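PDB 4N81: inositol monophosphatase from Zymomonas mobilis, which probably hydrolyses phosphate monoesters such as inositol monophosphate with the help of magnesium. Local coordinates for residues A[14-19]-A[103-108]; A[87-92]-A[208-213]; A[92-95]-A[100-103]; A[125-130]-A[186-191]. All coordinates share one frame; numbering follows the deposited sequence.

Overall arrangement
Interactions 1, 3 and 4 reach the large sheet of the inositol monophosphatase fold, and interaction 2 lies beside it. Interaction 1 seats helix 7-24 on strand 102-109, and interaction 4 joins strand 125-130 to helix 187-194; their centres are about 12 Å apart, and R126 ties them together with a salt bridge to D18. Interaction 2 holds the sulfate and two aspartates, D89 and D210, of the predicted magnesium site. Interaction 3, centred about 9 Å from it, shares R92 and folds helix 91-95 back onto the start of strand 102-109. The OG1 of T103, 2.7 Å from the O of P87, connects interaction 1 to the turn that carries D89. Interactions 3 and 4 both touch the second subunit.

Interaction 1 of 4, residues A[14-19]-A[103-108]; sequences HRLADV and TLIALV
I105 lays its CD1 methyl against the backbone and side chain of A17, and meets L16 as well, where helix 7-24 rests on the large sheet of the inositol monophosphatase fold. CD1 is 3.4 Å from the N of A17 and 3.7 Å from its CB, so the methyl tip presses on the helix surface itself and does not merely meet another side chain. The small A17 permits this close seat. CG1 of I105 stands anti to the carbonyl carbon (chi1 -65°) and the chain runs on nearly extended, which carries CD1 across to the helix. L16 reaches the same methyl through its CB, at 3.8 Å, and the two side chains cross obliquely; the outer branch of L16 comes only loosely near CG2 of I105. L16 turns also to I57 and L58 of helix 42-61, and thus lies in the seam between the two helices and the sheet. Alternation along the strand divides its side chains between two faces: I105 points to helix 7-24, whereas L104 and A106 pack on A213 from the other face. No direct hydrogen bond joins the two segments. Beside the apolar core a polar link is made by water 1, which donates to the O of A17 at 3.1 Å and to the OG1 of T103 at 2.8 Å; the same OG1 is hydrogen-bonded to the O of P87.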
loop_
_atom_site.group_PDB
_atom_site.type_symbol
_atom_site.label_atom_id
_atom_site.label_comp_id
_atom_site.label_asym_id
_atom_site.label_seq_id
_atom_site.Cartn_x
_atom_site.Cartn_y
_atom_site.Cartn_z
ATOM N N HIS A 14 7.867 -15.192 18.434
ATOM C CA HIS A 14 8.582 -15.313 17.172
ATOM C C HIS A 14 8.326 -16.642 16.512
ATOM O O HIS A 14 8.207 -16.724 15.267
ATOM C CB HIS A 14 10.105 -15.193 17.399
ATOM C CG HIS A 14 10.573 -13.768 17.512
ATOM N ND1 HIS A 14 10.550 -12.897 16.447
ATOM C CD2 HIS A 14 11.047 -13.059 18.567
ATOM C CE1 HIS A 14 10.997 -11.712 16.834
ATOM N NE2 HIS A 14 11.299 -11.779 18.122
ATOM N N ARG A 15 8.236 -17.692 17.335
ATOM C CA ARG A 15 7.950 -19.008 16.737
ATOM C C ARG A 15 6.560 -19.060 16.092
ATOM O O ARG A 15 6.385 -19.601 14.987
ATOM C CB ARG A 15 8.142 -20.133 17.795
ATOM C CG ARG A 15 7.632 -21.512 17.358
ATOM C CD ARG A 15 8.450 -22.691 17.936
ATOM N NE ARG A 15 8.014 -23.216 19.237
ATOM C CZ ARG A 15 8.482 -22.800 20.420
ATOM N NH1 ARG A 15 9.369 -21.804 20.477
ATOM N NH2 ARG A 15 8.040 -23.352 21.554
ATOM N N LEU A 16 5.586 -18.417 16.743
ATOM C CA LEU A 16 4.240 -18.378 16.191
ATOM C C LEU A 16 4.248 -17.583 14.897
ATOM O O LEU A 16 3.609 -17.962 13.907
ATOM C CB LEU A 16 3.275 -17.742 17.198
ATOM C CG LEU A 16 3.146 -18.496 18.539
ATOM C CD1 LEU A 16 2.233 -17.696 19.437
ATOM C CD2 LEU A 16 2.581 -19.900 18.362
ATOM N N ALA A 17 5.015 -16.497 14.868
ATOM C CA ALA A 17 5.032 -15.711 13.639
ATOM C C ALA A 17 5.659 -16.490 12.499
ATOM O O ALA A 17 5.167 -16.406 11.338
ATOM C CB ALA A 17 5.727 -14.336 13.821
ATOM N N ASP A 18 6.692 -17.275 12.816
ATOM C CA ASP A 18 7.361 -18.083 11.781
ATOM C C ASP A 18 6.438 -19.165 11.222
ATOM O O ASP A 18 6.354 -19.402 9.999
ATOM C CB ASP A 18 8.582 -18.831 12.353
ATOM C CG ASP A 18 9.720 -17.888 12.739
ATOM O OD1 ASP A 18 9.681 -16.707 12.312
ATOM O OD2 ASP A 18 10.648 -18.348 13.458
ATOM N N VAL A 19 5.705 -19.796 12.138
ATOM C CA VAL A 19 4.810 -20.860 11.731
ATOM C C VAL A 19 3.689 -20.312 10.835
ATOM O O VAL A 19 3.355 -20.879 9.721
ATOM C CB VAL A 19 4.288 -21.569 12.995
ATOM C CG1 VAL A 19 3.071 -22.420 12.687
ATOM C CG2 VAL A 19 5.455 -22.396 13.647
ATOM N N THR A 103 0.784 -10.606 10.023
ATOM C CA THR A 103 0.315 -11.456 11.106
ATOM C C THR A 103 0.500 -10.632 12.376
ATOM O O THR A 103 1.580 -10.084 12.619
ATOM C CB THR A 103 1.187 -12.706 11.177
ATOM O OG1 THR A 103 0.998 -13.475 9.976
ATOM C CG2 THR A 103 0.823 -13.574 12.437
ATOM N N LEU A 104 -0.524 -10.580 13.221
ATOM C CA LEU A 104 -0.396 -9.911 14.520
ATOM C C LEU A 104 -0.460 -10.956 15.610
ATOM O O LEU A 104 -1.394 -11.777 15.614
ATOM C CB LEU A 104 -1.563 -8.936 14.719
ATOM C CG LEU A 104 -1.768 -7.886 13.623
ATOM C CD1 LEU A 104 -2.892 -6.889 13.984
ATOM C CD2 LEU A 104 -0.442 -7.114 13.462
ATOM N N ILE A 105 0.495 -10.910 16.540
ATOM C CA ILE A 105 0.440 -11.781 17.722
ATOM C C ILE A 105 0.599 -10.889 18.962
ATOM O O ILE A 105 1.520 -10.064 19.033
ATOM C CB ILE A 105 1.606 -12.783 17.646
ATOM C CG1 ILE A 105 1.412 -13.716 16.427
ATOM C CG2 ILE A 105 1.791 -13.562 19.009
ATOM C CD1 ILE A 105 2.696 -14.255 15.853
ATOM N N ALA A 106 -0.223 -11.088 19.973
ATOM C CA ALA A 106 -0.065 -10.264 21.157
ATOM C C ALA A 106 -0.267 -11.106 22.391
ATOM O O ALA A 106 -0.990 -12.097 22.339
ATOM C CB ALA A 106 -1.073 -9.142 21.130
ATOM N N LEU A 107 0.416 -10.731 23.480
ATOM C CA LEU A 107 0.115 -11.275 24.816
ATOM C C LEU A 107 -0.491 -10.118 25.623
ATOM O O LEU A 107 0.050 -9.002 25.604
ATOM C CB LEU A 107 1.397 -11.739 25.516
ATOM C CG LEU A 107 1.229 -12.212 26.967
ATOM C CD1 LEU A 107 0.178 -13.341 27.057
ATOM C CD2 LEU A 107 2.582 -12.682 27.559
ATOM N N VAL A 108 -1.580 -10.411 26.356
ATOM C CA VAL A 108 -2.397 -9.401 26.981
ATOM C C VAL A 108 -2.545 -9.831 28.442
ATOM O O VAL A 108 -2.800 -11.000 28.693
ATOM C CB VAL A 108 -3.771 -9.344 26.280
ATOM C CG1 VAL A 108 -4.722 -8.478 27.042
ATOM C CG2 VAL A 108 -3.623 -8.807 24.870
HETATM O O HOH W 1 3.609 -14.324 9.736
#

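Interaction 2 of 4, residues A[87-92]-A[208-213]; sequences PIDGTR and FYDFAA. With SO4 (sulfate ion), chain B.
Oxygen O4 of the sulfate is gripped by two backbone amides, those of G90 (N to O4 2.9 Å) and T91 (N to O4 3.0 Å); the second bond is the straighter, at 162°. G90 is the N-cap residue of helix 91-95, so the anion sits at the start of that helix, where the helix dipole probably helps to hold it. The backbone of G90 takes a conformation in which a side chain would collide with the O of D89. Beside the anion two carboxylates converge: OD2 of D89 lies 3.1 Å from OD1 of D210, two acceptors of like charge that are not hydrogen-bonded, with their planes turned 44° apart. Both oxygens come close to O3 of the sulfate, and OD2 of D86 stands close to each. CG of D89 is anti to its N (chi1 -178°), which extends the carboxylate toward D210. The other oxygens are held: OD2 of D210 takes the amide of K207, and water 2 donates to OD1 of D89 (2.8 Å) and to the O of D210 (2.9 Å). An asparagine replacing D210 would probably weaken the gathered negative charge and leave the site a poorer home for a cation. Such a cluster of aspartates beside an anion pocket is that of the predicted magnesium site, with the DPIDGT motif of the inositol monophosphatase family supplying D86, D89 and the amides.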
loop_
_atom_site.group_PDB
_atom_site.type_symbol
_atom_site.label_atom_id
_atom_site.label_comp_id
_atom_site.label_asym_id
_atom_site.label_seq_id
_atom_site.Cartn_x
_atom_site.Cartn_y
_atom_site.Cartn_z
ATOM N N PRO A 87 -4.009 -13.968 12.047
ATOM C CA PRO A 87 -3.015 -14.463 11.067
ATOM C C PRO A 87 -2.777 -13.505 9.894
ATOM O O PRO A 87 -1.651 -13.345 9.442
ATOM C CB PRO A 87 -3.706 -15.730 10.510
ATOM C CG PRO A 87 -4.518 -16.254 11.746
ATOM C CD PRO A 87 -5.034 -14.987 12.405
ATOM N N ILE A 88 -3.843 -12.851 9.442
ATOM C CA ILE A 88 -3.759 -11.903 8.324
ATOM C C ILE A 88 -4.574 -10.649 8.678
ATOM O O ILE A 88 -5.770 -10.571 8.430
ATOM C CB ILE A 88 -4.263 -12.525 6.999
ATOM C CG1 ILE A 88 -3.432 -13.795 6.661
ATOM C CG2 ILE A 88 -4.186 -11.498 5.828
ATOM C CD1 ILE A 88 -4.004 -14.617 5.487
ATOM N N ASP A 89 -3.905 -9.660 9.251
ATOM C CA ASP A 89 -4.539 -8.366 9.416
ATOM C C ASP A 89 -4.324 -7.619 8.104
ATOM O O ASP A 89 -3.194 -7.524 7.632
ATOM C CB ASP A 89 -3.890 -7.601 10.567
ATOM C CG ASP A 89 -4.574 -6.269 10.793
ATOM O OD1 ASP A 89 -3.929 -5.224 10.529
ATOM O OD2 ASP A 89 -5.759 -6.287 11.187
ATOM N N GLY A 90 -5.399 -7.060 7.538
ATOM C CA GLY A 90 -5.366 -6.521 6.188
ATOM C C GLY A 90 -5.830 -7.593 5.210
ATOM O O GLY A 90 -5.223 -7.777 4.133
ATOM N N THR A 91 -6.914 -8.277 5.582
ATOM C CA THR A 91 -7.448 -9.341 4.748
ATOM C C THR A 91 -7.774 -8.782 3.328
ATOM O O THR A 91 -7.475 -9.395 2.312
ATOM C CB THR A 91 -8.879 -9.737 5.328
ATOM O OG1 THR A 91 -8.728 -10.217 6.665
ATOM C CG2 THR A 91 -9.477 -10.851 4.497
ATOM N N ARG A 92 -8.398 -7.619 3.252
ATOM C CA ARG A 92 -8.709 -7.122 1.892
ATOM C C ARG A 92 -7.458 -6.795 1.050
ATOM O O ARG A 92 -7.427 -7.086 -0.169
ATOM C CB ARG A 92 -9.638 -5.895 2.018
ATOM C CG ARG A 92 -10.948 -6.292 2.734
ATOM C CD ARG A 92 -12.183 -5.529 2.285
ATOM N NE ARG A 92 -12.285 -4.182 2.837
ATOM C CZ ARG A 92 -11.757 -3.091 2.280
ATOM N NH1 ARG A 92 -11.002 -3.166 1.180
ATOM N NH2 ARG A 92 -11.926 -1.906 2.861
ATOM N N PHE A 208 -10.381 -6.312 18.691
ATOM C CA PHE A 208 -9.185 -6.362 19.542
ATOM C C PHE A 208 -8.024 -7.100 18.827
ATOM O O PHE A 208 -6.840 -6.747 18.996
ATOM C CB PHE A 208 -9.513 -7.051 20.892
ATOM C CG PHE A 208 -8.400 -6.946 21.939
ATOM C CD1 PHE A 208 -7.731 -5.751 22.160
ATOM C CD2 PHE A 208 -8.076 -8.035 22.735
ATOM C CE1 PHE A 208 -6.713 -5.644 23.139
ATOM C CE2 PHE A 208 -7.081 -7.947 23.752
ATOM C CZ PHE A 208 -6.393 -6.750 23.947
ATOM N N TYR A 209 -8.365 -8.069 17.978
ATOM C CA TYR A 209 -7.373 -8.813 17.199
ATOM C C TYR A 209 -6.590 -7.844 16.321
ATOM O O TYR A 209 -5.448 -8.131 15.954
ATOM C CB TYR A 209 -8.071 -9.755 16.158
ATOM C CG TYR A 209 -9.068 -10.700 16.716
ATOM C CD1 TYR A 209 -8.656 -11.946 17.234
ATOM C CD2 TYR A 209 -10.410 -10.386 16.732
ATOM C CE1 TYR A 209 -9.565 -12.857 17.755
ATOM C CE2 TYR A 209 -11.335 -11.279 17.260
ATOM C CZ TYR A 209 -10.916 -12.520 17.771
ATOM O OH TYR A 209 -11.861 -13.414 18.282
ATOM N N ASP A 210 -7.225 -6.760 15.920
ATOM C CA ASP A 210 -6.563 -5.835 15.001
ATOM C C ASP A 210 -5.619 -4.819 15.670
ATOM O O ASP A 210 -4.811 -4.246 14.958
ATOM C CB ASP A 210 -7.592 -4.997 14.228
ATOM C CG ASP A 210 -8.637 -5.854 13.461
ATOM O OD1 ASP A 210 -8.270 -6.924 12.924
ATOM O OD2 ASP A 210 -9.817 -5.422 13.426
ATOM N N PHE A 211 -5.713 -4.584 16.990
ATOM C CA PHE A 211 -4.868 -3.544 17.619
ATOM C C PHE A 211 -4.061 -3.959 18.844
ATOM O O PHE A 211 -3.098 -3.242 19.267
ATOM C CB PHE A 211 -5.658 -2.224 17.901
ATOM C CG PHE A 211 -6.813 -2.385 18.860
ATOM C CD1 PHE A 211 -6.610 -2.331 20.238
ATOM C CD2 PHE A 211 -8.104 -2.578 18.389
ATOM C CE1 PHE A 211 -7.686 -2.442 21.140
ATOM C CE2 PHE A 211 -9.172 -2.705 19.267
ATOM C CZ PHE A 211 -8.974 -2.632 20.649
ATOM N N ALA A 212 -4.425 -5.127 19.406
ATOM C CA ALA A 212 -3.723 -5.548 20.617
ATOM C C ALA A 212 -2.210 -5.543 20.395
ATOM O O ALA A 212 -1.474 -4.988 21.212
ATOM C CB ALA A 212 -4.180 -6.981 21.054
ATOM N N ALA A 213 -1.740 -6.151 19.297
ATOM C CA ALA A 213 -0.258 -6.244 19.071
ATOM C C ALA A 213 0.350 -4.856 18.817
ATOM O O ALA A 213 1.568 -4.648 19.013
ATOM C CB ALA A 213 0.047 -7.156 17.853
HETATM S S SO4 B . -8.977 -7.855 8.999
HETATM O O1 SO4 B . -9.622 -9.082 8.435
HETATM O O2 SO4 B . -10.042 -7.030 9.635
HETATM O O3 SO4 B . -8.071 -8.221 10.078
HETATM O O4 SO4 B . -8.288 -7.041 7.917
HETATM O O HOH W 2 -4.541 -3.186 12.284
#

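Interaction 3 of 4, residues A[92-95]-A[100-103]; sequences RAFI and SFGT
With CG anti to the backbone N (chi1 179°), the ring of F94 reaches from helix 91-95 toward F101, whose own CG sits between N and the carbonyl carbon (chi1 71°) and stands its ring up to meet it. The result is a T-shaped aromatic pair that folds the short helix of the predicted active-site turn back on the chain leading into strand 102-109 of the large sheet. The centroids are 4.9 Å apart and the planes 75° from each other. F94 offers its edge and F101 its face, as expected when the ring hydrogens of one seek the pi cloud of the other. Both rings touch I88 and I24 of helix 7-24, so the pair belongs to a small apolar core behind the turn that carries D89. A second, smaller contact lies alongside, where CB of A93 comes 3.3 Å from OG of S100. R92, in the first turn of the helix, makes a salt bridge with D180 of the second subunit. The strand beyond starts with G102, whose backbone pairs with D89. CD2 of F94 sits above the centre of the F101 ring, 3.5 Å from its CE2 and 3.6 Å from its CZ.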
loop_
_atom_site.group_PDB
_atom_site.type_symbol
_atom_site.label_atom_id
_atom_site.label_comp_id
_atom_site.label_asym_id
_atom_site.label_seq_id
_atom_site.Cartn_x
_atom_site.Cartn_y
_atom_site.Cartn_z
ATOM N N ARG A 92 -8.398 -7.619 3.252
ATOM C CA ARG A 92 -8.709 -7.122 1.892
ATOM C C ARG A 92 -7.458 -6.795 1.050
ATOM O O ARG A 92 -7.427 -7.086 -0.169
ATOM C CB ARG A 92 -9.638 -5.895 2.018
ATOM C CG ARG A 92 -10.948 -6.292 2.734
ATOM C CD ARG A 92 -12.183 -5.529 2.285
ATOM N NE ARG A 92 -12.285 -4.182 2.837
ATOM C CZ ARG A 92 -11.757 -3.091 2.280
ATOM N NH1 ARG A 92 -11.002 -3.166 1.180
ATOM N NH2 ARG A 92 -11.926 -1.906 2.861
ATOM N N ALA A 93 -6.412 -6.294 1.698
ATOM C CA ALA A 93 -5.166 -6.058 1.001
ATOM C C ALA A 93 -4.565 -7.367 0.546
ATOM O O ALA A 93 -4.026 -7.464 -0.557
ATOM C CB ALA A 93 -4.114 -5.330 1.923
ATOM N N PHE A 94 -4.651 -8.386 1.383
ATOM C CA PHE A 94 -4.114 -9.692 0.965
ATOM C C PHE A 94 -4.882 -10.214 -0.249
ATOM O O PHE A 94 -4.290 -10.739 -1.231
ATOM C CB PHE A 94 -4.284 -10.723 2.127
ATOM C CG PHE A 94 -3.773 -12.105 1.781
ATOM C CD1 PHE A 94 -4.576 -12.983 1.037
ATOM C CD2 PHE A 94 -2.526 -12.518 2.181
ATOM C CE1 PHE A 94 -4.145 -14.255 0.696
ATOM C CE2 PHE A 94 -2.060 -13.815 1.856
ATOM C CZ PHE A 94 -2.872 -14.681 1.122
ATOM N N ILE A 95 -6.191 -10.018 -0.218
ATOM C CA ILE A 95 -7.042 -10.519 -1.311
ATOM C C ILE A 95 -6.669 -9.797 -2.604
ATOM O O ILE A 95 -6.639 -10.400 -3.702
ATOM C CB ILE A 95 -8.525 -10.279 -0.975
ATOM C CG1 ILE A 95 -8.999 -11.350 0.026
ATOM C CG2 ILE A 95 -9.438 -10.347 -2.240
ATOM C CD1 ILE A 95 -10.323 -10.968 0.717
ATOM N N SER A 100 0.983 -5.419 2.160
ATOM C CA SER A 100 0.872 -4.589 3.376
ATOM C C SER A 100 0.232 -5.335 4.543
ATOM O O SER A 100 0.131 -4.778 5.635
ATOM C CB SER A 100 0.016 -3.349 3.075
ATOM O OG SER A 100 -1.273 -3.784 2.590
ATOM N N PHE A 101 -0.295 -6.541 4.310
ATOM C CA PHE A 101 -0.942 -7.281 5.385
ATOM C C PHE A 101 0.100 -7.769 6.378
ATOM O O PHE A 101 1.270 -7.848 6.029
ATOM C CB PHE A 101 -1.751 -8.487 4.861
ATOM C CG PHE A 101 -0.892 -9.590 4.348
ATOM C CD1 PHE A 101 -0.506 -10.639 5.180
ATOM C CD2 PHE A 101 -0.458 -9.589 3.034
ATOM C CE1 PHE A 101 0.300 -11.659 4.695
ATOM C CE2 PHE A 101 0.378 -10.581 2.560
ATOM C CZ PHE A 101 0.747 -11.636 3.399
ATOM N N GLY A 102 -0.315 -8.084 7.616
ATOM C CA GLY A 102 0.641 -8.675 8.570
ATOM C C GLY A 102 -0.015 -9.674 9.514
ATOM O O GLY A 102 -1.223 -9.608 9.793
ATOM N N THR A 103 0.784 -10.606 10.023
ATOM C CA THR A 103 0.315 -11.456 11.106
ATOM C C THR A 103 0.500 -10.632 12.376
ATOM O O THR A 103 1.580 -10.084 12.619
ATOM C CB THR A 103 1.187 -12.706 11.177
ATOM O OG1 THR A 103 0.998 -13.475 9.976
ATOM C CG2 THR A 103 0.823 -13.574 12.437
#

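Interaction 4 of 4, residues A[125-130]-A[186-191]; sequences ERWVGV and DCYNYG
The hydroxyl of Y188 donates to OE2 of E125 in a short bond (OH to OE2 2.6 Å) that links strand 125-130 of the large sheet to helix 187-194, an inner helix of the inositol monophosphatase fold. CG of Y188 is roughly anti to its backbone N (chi1 -154°), which swings the ring toward the strand. OE2 is met on its syn side, 27° out of the carboxylate plane. The same groups serve the dimer: R29 of the second subunit makes a salt bridge to OE1 of E125 and a hydrogen bond to OH of Y188, so this buried carboxylate is matched by a neighbouring charge. W127 is held less firmly at its polar end, for NE1 gives G191 O only a weak, bent bond (3.0 Å). Its ring does more: the edge of its six-membered ring meets the face of Y188 in a T-shaped pair, planes 83° apart, with CH2 3.8 Å from CE1 of Y188. A leucine at W127 would probably lose this stack and leave the O of G191 without its weak donor. Over one face of the indole lies the bare CA of G191, 3.4 Å from CE2 of W127; a CB on that glycine would fall 2.5 Å from the same CE2.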
loop_
_atom_site.group_PDB
_atom_site.type_symbol
_atom_site.label_atom_id
_atom_site.label_comp_id
_atom_site.label_asym_id
_atom_site.label_seq_id
_atom_site.Cartn_x
_atom_site.Cartn_y
_atom_site.Cartn_z
ATOM N N GLU A 125 9.479 -8.465 7.182
ATOM C CA GLU A 125 9.633 -7.285 8.005
ATOM C C GLU A 125 8.880 -7.603 9.290
ATOM O O GLU A 125 7.662 -7.879 9.253
ATOM C CB GLU A 125 8.930 -6.118 7.308
ATOM C CG GLU A 125 9.520 -5.862 5.896
ATOM C CD GLU A 125 8.841 -4.678 5.166
ATOM O OE1 GLU A 125 9.541 -3.685 4.819
ATOM O OE2 GLU A 125 7.616 -4.779 4.933
ATOM N N ARG A 126 9.579 -7.478 10.417
ATOM C CA ARG A 126 9.013 -7.891 11.685
ATOM C C ARG A 126 9.254 -6.822 12.760
ATOM O O ARG A 126 10.414 -6.462 13.054
ATOM C CB ARG A 126 9.626 -9.223 12.142
ATOM C CG ARG A 126 8.989 -9.721 13.463
ATOM C CD ARG A 126 9.425 -11.178 13.821
ATOM N NE ARG A 126 8.985 -12.101 12.777
ATOM C CZ ARG A 126 9.140 -13.428 12.807
ATOM N NH1 ARG A 126 9.722 -14.037 13.845
ATOM N NH2 ARG A 126 8.698 -14.146 11.779
ATOM N N TRP A 127 8.154 -6.300 13.298
ATOM C CA TRP A 127 8.187 -5.353 14.416
ATOM C C TRP A 127 7.916 -6.132 15.710
ATOM O O TRP A 127 6.981 -6.930 15.722
ATOM C CB TRP A 127 7.008 -4.382 14.252
ATOM C CG TRP A 127 7.134 -3.347 13.166
ATOM C CD1 TRP A 127 7.549 -2.023 13.326
ATOM C CD2 TRP A 127 6.838 -3.519 11.772
ATOM N NE1 TRP A 127 7.551 -1.392 12.083
ATOM C CE2 TRP A 127 7.089 -2.269 11.127
ATOM C CE3 TRP A 127 6.418 -4.614 10.988
ATOM C CZ2 TRP A 127 6.852 -2.071 9.746
ATOM C CZ3 TRP A 127 6.202 -4.420 9.612
ATOM C CH2 TRP A 127 6.412 -3.156 9.006
ATOM N N VAL A 128 8.702 -5.896 16.776
ATOM C CA VAL A 128 8.458 -6.559 18.057
ATOM C C VAL A 128 8.416 -5.491 19.144
ATOM O O VAL A 128 9.387 -4.731 19.302
ATOM C CB VAL A 128 9.602 -7.521 18.419
ATOM C CG1 VAL A 128 9.266 -8.270 19.734
ATOM C CG2 VAL A 128 9.831 -8.499 17.254
ATOM N N GLY A 129 7.314 -5.447 19.907
ATOM C CA GLY A 129 7.199 -4.521 21.030
ATOM C C GLY A 129 6.901 -5.259 22.322
ATOM O O GLY A 129 6.228 -6.313 22.308
ATOM N N VAL A 130 7.399 -4.746 23.450
ATOM C CA VAL A 130 7.205 -5.435 24.729
ATOM C C VAL A 130 7.227 -4.348 25.796
ATOM O O VAL A 130 7.952 -3.334 25.657
ATOM C CB VAL A 130 8.391 -6.396 25.080
ATOM C CG1 VAL A 130 8.076 -7.217 26.319
ATOM C CG2 VAL A 130 8.755 -7.296 23.922
ATOM N N ASP A 186 -3.873 -1.017 6.895
ATOM C CA ASP A 186 -4.144 -1.738 8.169
ATOM C C ASP A 186 -2.958 -1.635 9.129
ATOM O O ASP A 186 -2.428 -0.486 9.348
ATOM C CB ASP A 186 -4.542 -3.202 7.831
ATOM C CG ASP A 186 -5.594 -3.245 6.713
ATOM O OD1 ASP A 186 -6.793 -3.077 7.033
ATOM O OD2 ASP A 186 -5.191 -3.392 5.534
ATOM N N CYS A 187 -2.476 -2.781 9.630
ATOM C CA CYS A 187 -1.399 -2.743 10.639
ATOM C C CYS A 187 -0.153 -2.073 10.125
ATOM O O CYS A 187 0.662 -1.526 10.918
ATOM C CB CYS A 187 -1.024 -4.151 11.139
ATOM S SG CYS A 187 -0.558 -5.292 9.778
ATOM N N TYR A 188 0.015 -2.092 8.801
ATOM C CA TYR A 188 1.277 -1.639 8.256
ATOM C C TYR A 188 1.483 -0.157 8.592
ATOM O O TYR A 188 2.634 0.272 8.819
ATOM C CB TYR A 188 1.310 -1.811 6.717
ATOM C CG TYR A 188 2.742 -1.971 6.229
ATOM C CD1 TYR A 188 3.335 -3.244 6.136
ATOM C CD2 TYR A 188 3.489 -0.873 5.846
ATOM C CE1 TYR A 188 4.649 -3.412 5.654
ATOM C CE2 TYR A 188 4.802 -1.035 5.405
ATOM C CZ TYR A 188 5.384 -2.279 5.338
ATOM O OH TYR A 188 6.692 -2.400 4.848
ATOM N N ASN A 189 0.401 0.616 8.656
ATOM C CA ASN A 189 0.660 2.058 8.915
ATOM C C ASN A 189 1.174 2.303 10.317
ATOM O O ASN A 189 1.933 3.252 10.561
ATOM C CB ASN A 189 -0.599 2.889 8.681
ATOM C CG ASN A 189 -0.989 2.891 7.211
ATOM O OD1 ASN A 189 -0.159 3.144 6.347
ATOM N ND2 ASN A 189 -2.244 2.601 6.937
ATOM N N TYR A 190 0.802 1.417 11.247
ATOM C CA TYR A 190 1.286 1.564 12.613
ATOM C C TYR A 190 2.747 1.152 12.649
ATOM O O TYR A 190 3.548 1.738 13.397
ATOM C CB TYR A 190 0.456 0.712 13.584
ATOM C CG TYR A 190 -1.049 1.105 13.602
ATOM C CD1 TYR A 190 -1.942 0.575 12.635
ATOM C CD2 TYR A 190 -1.550 2.000 14.546
ATOM C CE1 TYR A 190 -3.288 0.904 12.644
ATOM C CE2 TYR A 190 -2.875 2.325 14.574
ATOM C CZ TYR A 190 -3.748 1.778 13.619
ATOM O OH TYR A 190 -5.082 2.137 13.656
ATOM N N GLY A 191 3.103 0.180 11.795
ATOM C CA GLY A 191 4.515 -0.153 11.742
ATOM C C GLY A 191 5.277 1.037 11.142
ATOM O O GLY A 191 6.385 1.375 11.653
#